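ATP-dependent Clp protease adapter protein CLPS1, chloroplastic (Arabidopsis thaliana, PDB 7D34) acts as a small chloroplast adapter that modulates the chaperone CLPC and probably selects substrates for the plastid Clp protease system, reading N-degrons. Local coordinates at residues R17-V20 with V21-M25; V33-A36 with V37-Q41; V53-Q56 with A57-E60; H62-Q65 with L66-N69. All blocks are in the same frame, centred on the assembly; numbering follows the deposited sequence.

Every contact is local, made within one turn or so of chain, so along the sequence they run in series; none nests in or crosses another. Contact 1, on helix 17-27, and contact 2, on helix 33-46, come first; their helices pack together, and both touch the bound phenylalanine. Contact 3 follows at the turn where strand 48-54 passes into helix 56-68, and contact 4 finishes that helix before strand 72-77. Contact 4 reaches back to contact 1 through Asn69 and Leu66, tying helix 56-68 to helix 17-27, whereas contact 3 lies about 20 Å, centre to centre, from contacts 1 and 2, beyond the middle of the chain.

Contact 1. Residues R17-V20 with V21-M25; sequences REYV and VQVLM. With PHE (phenylalanine), chain D.
Val21 N and Arg17 O open a ladder of i to i+4 hydrogen bonds that makes 17-20 and 21-25 one continuous alpha-helix. Gln22 N bonds to Glu18 O in the same way, and Val23 N reaches Tyr19 O at 2.9 Å with an N-H...O angle of 169°. Leu24 N closes the series on Val20 O. One turn apart, on the side turned to the end of helix 56-68, Tyr19 and Val23 form a CH-pi contact: Val23 CG2 stands over one face of the phenol, 3.6 Å from the Tyr19 ring centroid and offset toward the rim, its nearest ring atom being Tyr19 CZ. The ring comes over this methyl because Tyr19 CG lies opposite the backbone N (chi1 -178°), and Tyr19 OH is hydrogen-bonded to Asn69 O, which fixes its far end at the close of helix 56-68. Gln22 crosses the Tyr19 ring at about a right angle, and its amide lies near the extended Glu18 carboxylate. On the buried side both methyls of Val20 reach the ring of the bound phenylalanine, CG2 more closely, at 3.5 Å from its CD1. Val20 CG1 also lies against Leu24, 4.2 Å from Leu24 CD1. Arg17, at the start of the helix, gives its backbone N to a hydrogen bond with the O of the bound alanine, and its side chain packs on Met40, Gln41 and His44. From this helix, then, the ring of the N-degron residue is met by the methyls of Val20, while the ligand's polar atoms are held by Asn11, Asp12 and His44.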
# COMPACT_ATOMS: atom_id res chain seq x y z
N ARG A 17 16.93 -0.12 4.79
CA ARG A 17 16.16 0.07 3.57
C ARG A 17 16.64 -0.85 2.45
O ARG A 17 15.84 -1.49 1.78
CB ARG A 17 16.19 1.52 3.09
CG ARG A 17 15.68 2.55 4.10
CD ARG A 17 16.10 3.94 3.65
NE ARG A 17 15.17 4.43 2.62
CZ ARG A 17 13.92 4.81 2.84
NH1 ARG A 17 13.16 5.22 1.83
NH2 ARG A 17 13.43 4.76 4.08
N GLU A 18 17.96 -0.96 2.28
CA GLU A 18 18.49 -1.75 1.17
C GLU A 18 18.20 -3.23 1.39
O GLU A 18 17.91 -3.95 0.44
CB GLU A 18 20.01 -1.55 0.99
CG GLU A 18 20.52 -2.37 -0.20
CD GLU A 18 22.01 -2.24 -0.46
OE1 GLU A 18 22.74 -1.83 0.47
OE2 GLU A 18 22.44 -2.52 -1.61
N TYR A 19 18.31 -3.70 2.64
CA TYR A 19 17.98 -5.10 2.92
C TYR A 19 16.53 -5.42 2.59
O TYR A 19 16.24 -6.46 1.99
CB TYR A 19 18.24 -5.46 4.40
CG TYR A 19 17.97 -6.92 4.72
CD1 TYR A 19 18.77 -7.91 4.19
CD2 TYR A 19 16.89 -7.29 5.51
CE1 TYR A 19 18.52 -9.23 4.47
CE2 TYR A 19 16.63 -8.58 5.79
CZ TYR A 19 17.44 -9.56 5.28
OH TYR A 19 17.12 -10.86 5.59
N VAL A 20 15.60 -4.55 3.02
CA VAL A 20 14.18 -4.73 2.68
C VAL A 20 14.03 -4.94 1.18
O VAL A 20 13.33 -5.86 0.73
CB VAL A 20 13.35 -3.54 3.18
CG1 VAL A 20 11.91 -3.69 2.73
CG2 VAL A 20 13.38 -3.36 4.70
N VAL A 21 14.69 -4.09 0.38
CA VAL A 21 14.59 -4.20 -1.07
C VAL A 21 15.14 -5.53 -1.55
O VAL A 21 14.56 -6.17 -2.44
CB VAL A 21 15.34 -3.03 -1.73
CG1 VAL A 21 15.35 -3.11 -3.23
CG2 VAL A 21 14.62 -1.77 -1.35
N GLN A 22 16.29 -5.96 -1.02
CA GLN A 22 16.88 -7.23 -1.47
C GLN A 22 15.97 -8.41 -1.17
O GLN A 22 15.83 -9.32 -1.99
CB GLN A 22 18.26 -7.42 -0.85
CG GLN A 22 19.25 -6.38 -1.30
CD GLN A 22 20.54 -6.37 -0.49
OE1 GLN A 22 20.64 -6.98 0.57
NE2 GLN A 22 21.55 -5.69 -1.02
N VAL A 23 15.38 -8.44 0.03
CA VAL A 23 14.48 -9.54 0.38
C VAL A 23 13.29 -9.58 -0.58
O VAL A 23 12.89 -10.64 -1.07
CB VAL A 23 14.00 -9.40 1.84
CG1 VAL A 23 12.96 -10.46 2.16
CG2 VAL A 23 15.16 -9.52 2.81
N LEU A 24 12.67 -8.42 -0.83
CA LEU A 24 11.54 -8.41 -1.74
C LEU A 24 11.93 -9.01 -3.08
O LEU A 24 11.19 -9.81 -3.66
CB LEU A 24 11.01 -7.00 -1.95
CG LEU A 24 10.28 -6.40 -0.74
CD1 LEU A 24 10.06 -4.90 -0.85
CD2 LEU A 24 8.97 -7.17 -0.50
N MET A 25 13.09 -8.61 -3.61
CA MET A 25 13.53 -9.15 -4.88
C MET A 25 13.77 -10.65 -4.81
O MET A 25 13.50 -11.38 -5.77
CB MET A 25 14.82 -8.48 -5.33
CG MET A 25 14.82 -6.98 -5.44
SD MET A 25 14.37 -6.50 -7.08
CE MET A 25 15.78 -7.05 -8.00
N PHE D . 11.89 1.68 8.59
CA PHE D . 13.17 1.01 8.24
C PHE D . 14.37 1.93 8.52
O PHE D . 14.23 3.16 8.48
CB PHE D . 13.16 0.58 6.77
CG PHE D . 11.94 -0.24 6.38
CD1 PHE D . 11.65 -1.43 7.03
CD2 PHE D . 11.10 0.17 5.35
CE1 PHE D . 10.53 -2.19 6.67
CE2 PHE D . 9.99 -0.59 4.98
CZ PHE D . 9.71 -1.77 5.65

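Contact 2. Residues V33-A36 with V37-Q41; sequences VDNA and VNIMQ. With PHE (phenylalanine), chain D.
Ala36 O receives Met40 N at 3.0 Å in a nearly straight hydrogen bond (174°), and the same i to i+4 pattern joins Val33 to Val37, Asp34 to Asn38 and Asn35 to Ile39. The inner side of this helix is tightly packed. Ala36 packs on Val21 of helix 17-27 and on Met31, while Ile39 packs on Ala49 and Val51 of strand 48-54. Met40, with CG opposite its backbone N (chi1 178°), sets CG 3.7 Å from CD2 of the bound phenylalanine; bends at chi2 and chi3 place SD and CE beyond it, and Met40 O comes within 3.3 Å of the ligand's CE2. Asn35 crosses obliquely over the end of Ile39, its CG 3.9 Å from Ile39 CD1. With an alanine here, the end methyl of Ile39 is likely to lose its cover, and Glu42 of the second subunit a packing partner. At Asn38 the outer side is occupied: its ND2 is hydrogen-bonded to Gln41 and to Glu42 of the second subunit. Tight too is Val37 CG2, which lies between its own N and carbonyl carbon, 2.9 Å from Asp34 O. By contrast, the Val33 and Asp34 side chains lie on the solvent side, where neither comes within 4.5 Å of 37-41. A helix that packs inward on its neighbour and presents Met40 to a bound aromatic ring belongs to the N-degron pocket of ClpS adapters.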
# COMPACT_ATOMS: atom_id res chain seq x y z
N VAL A 33 13.55 -4.17 -9.16
CA VAL A 33 14.12 -3.30 -8.14
C VAL A 33 13.31 -2.02 -8.02
O VAL A 33 13.23 -1.43 -6.94
CB VAL A 33 15.59 -3.03 -8.46
CG1 VAL A 33 15.71 -2.15 -9.63
CG2 VAL A 33 16.27 -2.38 -7.31
N ASP A 34 12.72 -1.56 -9.13
CA ASP A 34 11.88 -0.37 -9.12
C ASP A 34 10.65 -0.57 -8.23
O ASP A 34 10.31 0.31 -7.41
CB ASP A 34 11.48 -0.03 -10.56
CG ASP A 34 12.65 -0.13 -11.53
OD1 ASP A 34 13.35 0.89 -11.71
OD2 ASP A 34 12.90 -1.22 -12.07
N ASN A 35 9.95 -1.69 -8.41
CA ASN A 35 8.79 -2.00 -7.58
C ASN A 35 9.20 -2.19 -6.13
O ASN A 35 8.51 -1.73 -5.23
CB ASN A 35 8.08 -3.25 -8.12
CG ASN A 35 6.74 -3.46 -7.49
OD1 ASN A 35 6.17 -2.50 -6.96
ND2 ASN A 35 6.20 -4.69 -7.55
N ALA A 36 10.36 -2.84 -5.90
CA ALA A 36 10.79 -3.13 -4.52
C ALA A 36 11.06 -1.86 -3.73
O ALA A 36 10.73 -1.77 -2.53
CB ALA A 36 12.07 -3.96 -4.52
N VAL A 37 11.73 -0.90 -4.35
CA VAL A 37 12.03 0.34 -3.65
C VAL A 37 10.73 1.07 -3.34
O VAL A 37 10.61 1.71 -2.30
CB VAL A 37 12.99 1.24 -4.45
CG1 VAL A 37 14.41 0.65 -4.42
CG2 VAL A 37 12.46 1.53 -5.88
N ASN A 38 9.75 1.01 -4.26
CA ASN A 38 8.45 1.65 -4.02
C ASN A 38 7.77 1.05 -2.80
O ASN A 38 7.27 1.78 -1.94
CB ASN A 38 7.49 1.53 -5.22
CG ASN A 38 7.76 2.58 -6.29
OD1 ASN A 38 8.80 3.21 -6.25
ND2 ASN A 38 6.83 2.76 -7.25
N ILE A 39 7.73 -0.28 -2.73
CA ILE A 39 7.10 -0.98 -1.62
C ILE A 39 7.80 -0.62 -0.32
O ILE A 39 7.16 -0.27 0.67
CB ILE A 39 7.09 -2.50 -1.88
CG1 ILE A 39 6.31 -2.82 -3.17
CG2 ILE A 39 6.42 -3.27 -0.73
CD1 ILE A 39 6.32 -4.28 -3.65
N MET A 40 9.11 -0.72 -0.29
CA MET A 40 9.85 -0.32 0.90
C MET A 40 9.55 1.14 1.30
O MET A 40 9.24 1.42 2.47
CB MET A 40 11.32 -0.56 0.63
CG MET A 40 12.17 -0.11 1.78
SD MET A 40 12.69 1.62 1.87
CE MET A 40 13.62 1.80 0.37
N GLN A 41 9.60 2.06 0.32
CA GLN A 41 9.29 3.47 0.57
C GLN A 41 7.89 3.62 1.18
O GLN A 41 7.72 4.28 2.21
CB GLN A 41 9.40 4.25 -0.75
CG GLN A 41 10.82 4.80 -1.03
CD GLN A 41 11.02 5.20 -2.46
OE1 GLN A 41 10.09 5.19 -3.24
NE2 GLN A 41 12.26 5.52 -2.82
N PHE D . 11.89 1.68 8.59
CA PHE D . 13.17 1.01 8.24
C PHE D . 14.37 1.93 8.52
O PHE D . 14.23 3.16 8.48
CB PHE D . 13.16 0.58 6.77
CG PHE D . 11.94 -0.24 6.38
CD1 PHE D . 11.65 -1.43 7.03
CD2 PHE D . 11.10 0.17 5.35
CE1 PHE D . 10.53 -2.19 6.67
CE2 PHE D . 9.99 -0.59 4.98
CZ PHE D . 9.71 -1.77 5.65

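Contact 3. Residues V53-Q56 with A57-E60; sequences VCAQ and ADAE
Ala55 O accepts Ala59 N at 2.8 Å, nearly in line with the carbonyl, and this is the first full-turn hydrogen bond of helix 56-68. Gln56 O takes Glu60 N at 2.9 Å, in the straighter bond of the two (171° against 155° at the hydrogen). Ala55 holds the N-cap position, yet its methyl has no polar atom with which to cap the first turn; it rests instead near the Asp58 carboxylate, with OD1 3.7 Å from Ala55 CB. The other side-chain contact comes from the strand. Cys54 carries SG between its own N and carbonyl carbon (chi1 44°), which swings the sulfur over the first turn, 3.6 Å from Ala59 N and 3.9 Å from Ala59 CB. Asp58 CB flanks the same sulfur. Cys54 is also backbone-bonded to Tyr5 of strand 5-10, and the Ala59 methyl sits against Tyr5, Val7 and Val75, consistent with a close approach of helix to sheet. Turning from edge strand 48-54 into a helix that leads over the central strand 5-10 to the opposite edge strand 72-77 makes this the opening of a beta-alpha-beta crossover in the ClpS fold.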
# COMPACT_ATOMS: atom_id res chain seq x y z
N VAL A 53 -0.67 -9.02 -5.00
CA VAL A 53 -2.00 -9.60 -4.87
C VAL A 53 -1.96 -10.92 -5.63
O VAL A 53 -1.59 -10.97 -6.80
CB VAL A 53 -3.09 -8.65 -5.43
CG1 VAL A 53 -4.47 -9.29 -5.22
CG2 VAL A 53 -3.01 -7.26 -4.77
N CYS A 54 -2.35 -12.00 -4.95
CA CYS A 54 -2.23 -13.34 -5.49
C CYS A 54 -3.23 -14.22 -4.76
O CYS A 54 -3.91 -13.79 -3.81
CB CYS A 54 -0.81 -13.90 -5.33
SG CYS A 54 -0.04 -13.61 -3.74
N ALA A 55 -3.32 -15.47 -5.21
CA ALA A 55 -4.08 -16.50 -4.52
C ALA A 55 -3.68 -16.64 -3.06
O ALA A 55 -2.56 -16.31 -2.68
CB ALA A 55 -3.88 -17.82 -5.25
N GLN A 56 -4.61 -17.19 -2.27
CA GLN A 56 -4.44 -17.29 -0.83
C GLN A 56 -3.23 -18.15 -0.47
O GLN A 56 -2.40 -17.77 0.36
CB GLN A 56 -5.72 -17.85 -0.21
CG GLN A 56 -5.74 -17.86 1.32
CD GLN A 56 -7.04 -18.47 1.86
OE1 GLN A 56 -7.88 -18.97 1.11
NE2 GLN A 56 -7.20 -18.43 3.18
N ALA A 57 -3.12 -19.33 -1.08
CA ALA A 57 -1.99 -20.21 -0.79
C ALA A 57 -0.68 -19.50 -1.09
O ALA A 57 0.26 -19.55 -0.29
CB ALA A 57 -2.09 -21.50 -1.60
N ASP A 58 -0.60 -18.86 -2.26
CA ASP A 58 0.60 -18.13 -2.65
C ASP A 58 0.86 -16.97 -1.70
O ASP A 58 2.01 -16.72 -1.33
CB ASP A 58 0.47 -17.62 -4.08
CG ASP A 58 0.42 -18.76 -5.09
OD1 ASP A 58 -0.61 -19.47 -5.11
OD2 ASP A 58 1.40 -18.97 -5.83
N ALA A 59 -0.18 -16.25 -1.29
CA ALA A 59 0.02 -15.14 -0.37
C ALA A 59 0.64 -15.63 0.93
O ALA A 59 1.58 -15.02 1.44
CB ALA A 59 -1.31 -14.43 -0.11
N GLU A 60 0.10 -16.72 1.48
CA GLU A 60 0.67 -17.29 2.69
C GLU A 60 2.14 -17.64 2.51
O GLU A 60 2.96 -17.38 3.40
CB GLU A 60 -0.12 -18.55 3.09
CG GLU A 60 -1.39 -18.30 3.93
CD GLU A 60 -1.10 -17.50 5.20
OE1 GLU A 60 -0.02 -17.71 5.80
OE2 GLU A 60 -1.94 -16.66 5.62

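Contact 4. Residues H62-Q65 with L66-N69; sequences HCMQ and LRGN
The C-terminal end of helix 56-68 is formed here, where Gln65 and Asn69 meet as the chain leaves helical geometry. Gln65 O is gripped twice by the same residue. Asn69 ND2 reaches it at 2.8 Å from above the carbonyl plane, while the backbone Asn69 N approaches Gln65 O at 3.1 Å from the opposite face. The side-chain bond is the straighter of the two (164° against 138°), and the oxygen lies close to the plane of the amide that donates to it. Asn69 OD1 takes a hydrogen bond from Lys26 NZ on helix 17-27. A leucine in place of Asn69 would probably leave Gln65 O held by the backbone N-H alone and take from the Lys26 ammonium its partner at this position. Before this end the regular ladder runs from Leu66 N to His62 O, Arg67 N to Cys63 O and Gly68 N to Met64 O. Arg67, extended from CG to NE, lays its guanidinium over Cys63: SG stands 3.4 Å from Arg67 CZ, above the centre of one face. NH1 of the same group bonds to Ser73 O, linking the helix to strand 72-77. On another side His62 ND1 gives a hydrogen bond to Gln65 OE1 at 3.1 Å, slightly out of the imidazole plane. The Leu66 side chain packs on Val27, Leu71 and Ser73. Where the helical ladder stops, two donors from opposite faces thus satisfy Gln65 O, and the amide oxygen of Asn69 ties that end to helix 17-27.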
# COMPACT_ATOMS: atom_id res chain seq x y z
N HIS A 62 4.47 -16.39 0.39
CA HIS A 62 5.29 -15.20 0.32
C HIS A 62 5.38 -14.50 1.67
O HIS A 62 6.45 -14.01 2.05
CB HIS A 62 4.69 -14.28 -0.73
CG HIS A 62 4.71 -14.85 -2.10
ND1 HIS A 62 5.56 -15.88 -2.45
CD2 HIS A 62 4.00 -14.54 -3.21
CE1 HIS A 62 5.37 -16.17 -3.73
NE2 HIS A 62 4.43 -15.38 -4.21
N CYS A 63 4.27 -14.45 2.42
CA CYS A 63 4.31 -13.85 3.75
C CYS A 63 5.31 -14.59 4.64
O CYS A 63 6.09 -13.95 5.36
CB CYS A 63 2.91 -13.85 4.39
SG CYS A 63 2.79 -13.35 6.16
N MET A 64 5.34 -15.92 4.55
CA MET A 64 6.25 -16.73 5.34
C MET A 64 7.70 -16.51 4.89
O MET A 64 8.61 -16.42 5.72
CB MET A 64 5.81 -18.19 5.28
CG MET A 64 4.40 -18.38 5.84
SD MET A 64 4.31 -18.48 7.63
CE MET A 64 4.45 -16.77 8.05
N GLN A 65 7.91 -16.44 3.58
CA GLN A 65 9.25 -16.20 3.06
C GLN A 65 9.78 -14.85 3.54
O GLN A 65 10.92 -14.76 3.99
CB GLN A 65 9.21 -16.27 1.53
CG GLN A 65 9.17 -17.70 0.99
CD GLN A 65 8.65 -17.76 -0.43
OE1 GLN A 65 8.13 -16.76 -0.96
NE2 GLN A 65 8.79 -18.92 -1.08
N LEU A 66 8.92 -13.83 3.54
CA LEU A 66 9.29 -12.53 4.09
C LEU A 66 9.67 -12.63 5.57
O LEU A 66 10.74 -12.18 6.00
CB LEU A 66 8.15 -11.52 3.89
CG LEU A 66 7.77 -11.18 2.44
CD1 LEU A 66 6.62 -10.20 2.42
CD2 LEU A 66 8.98 -10.67 1.67
N ARG A 67 8.75 -13.19 6.38
CA ARG A 67 8.99 -13.33 7.81
C ARG A 67 10.28 -14.09 8.09
O ARG A 67 11.03 -13.72 9.00
CB ARG A 67 7.82 -14.06 8.45
CG ARG A 67 6.46 -13.36 8.31
CD ARG A 67 5.43 -14.00 9.21
NE ARG A 67 4.18 -13.23 9.28
CZ ARG A 67 2.99 -13.78 9.50
NH1 ARG A 67 1.91 -13.01 9.57
NH2 ARG A 67 2.87 -15.09 9.63
N GLY A 68 10.55 -15.14 7.32
CA GLY A 68 11.75 -15.92 7.56
C GLY A 68 13.01 -15.14 7.23
O GLY A 68 14.08 -15.42 7.77
N ASN A 69 12.90 -14.15 6.36
CA ASN A 69 14.02 -13.28 6.05
C ASN A 69 14.04 -12.04 6.93
O ASN A 69 14.81 -11.12 6.65
CB ASN A 69 13.98 -12.88 4.57
CG ASN A 69 14.51 -13.97 3.65
OD1 ASN A 69 15.71 -14.10 3.46
ND2 ASN A 69 13.62 -14.81 3.14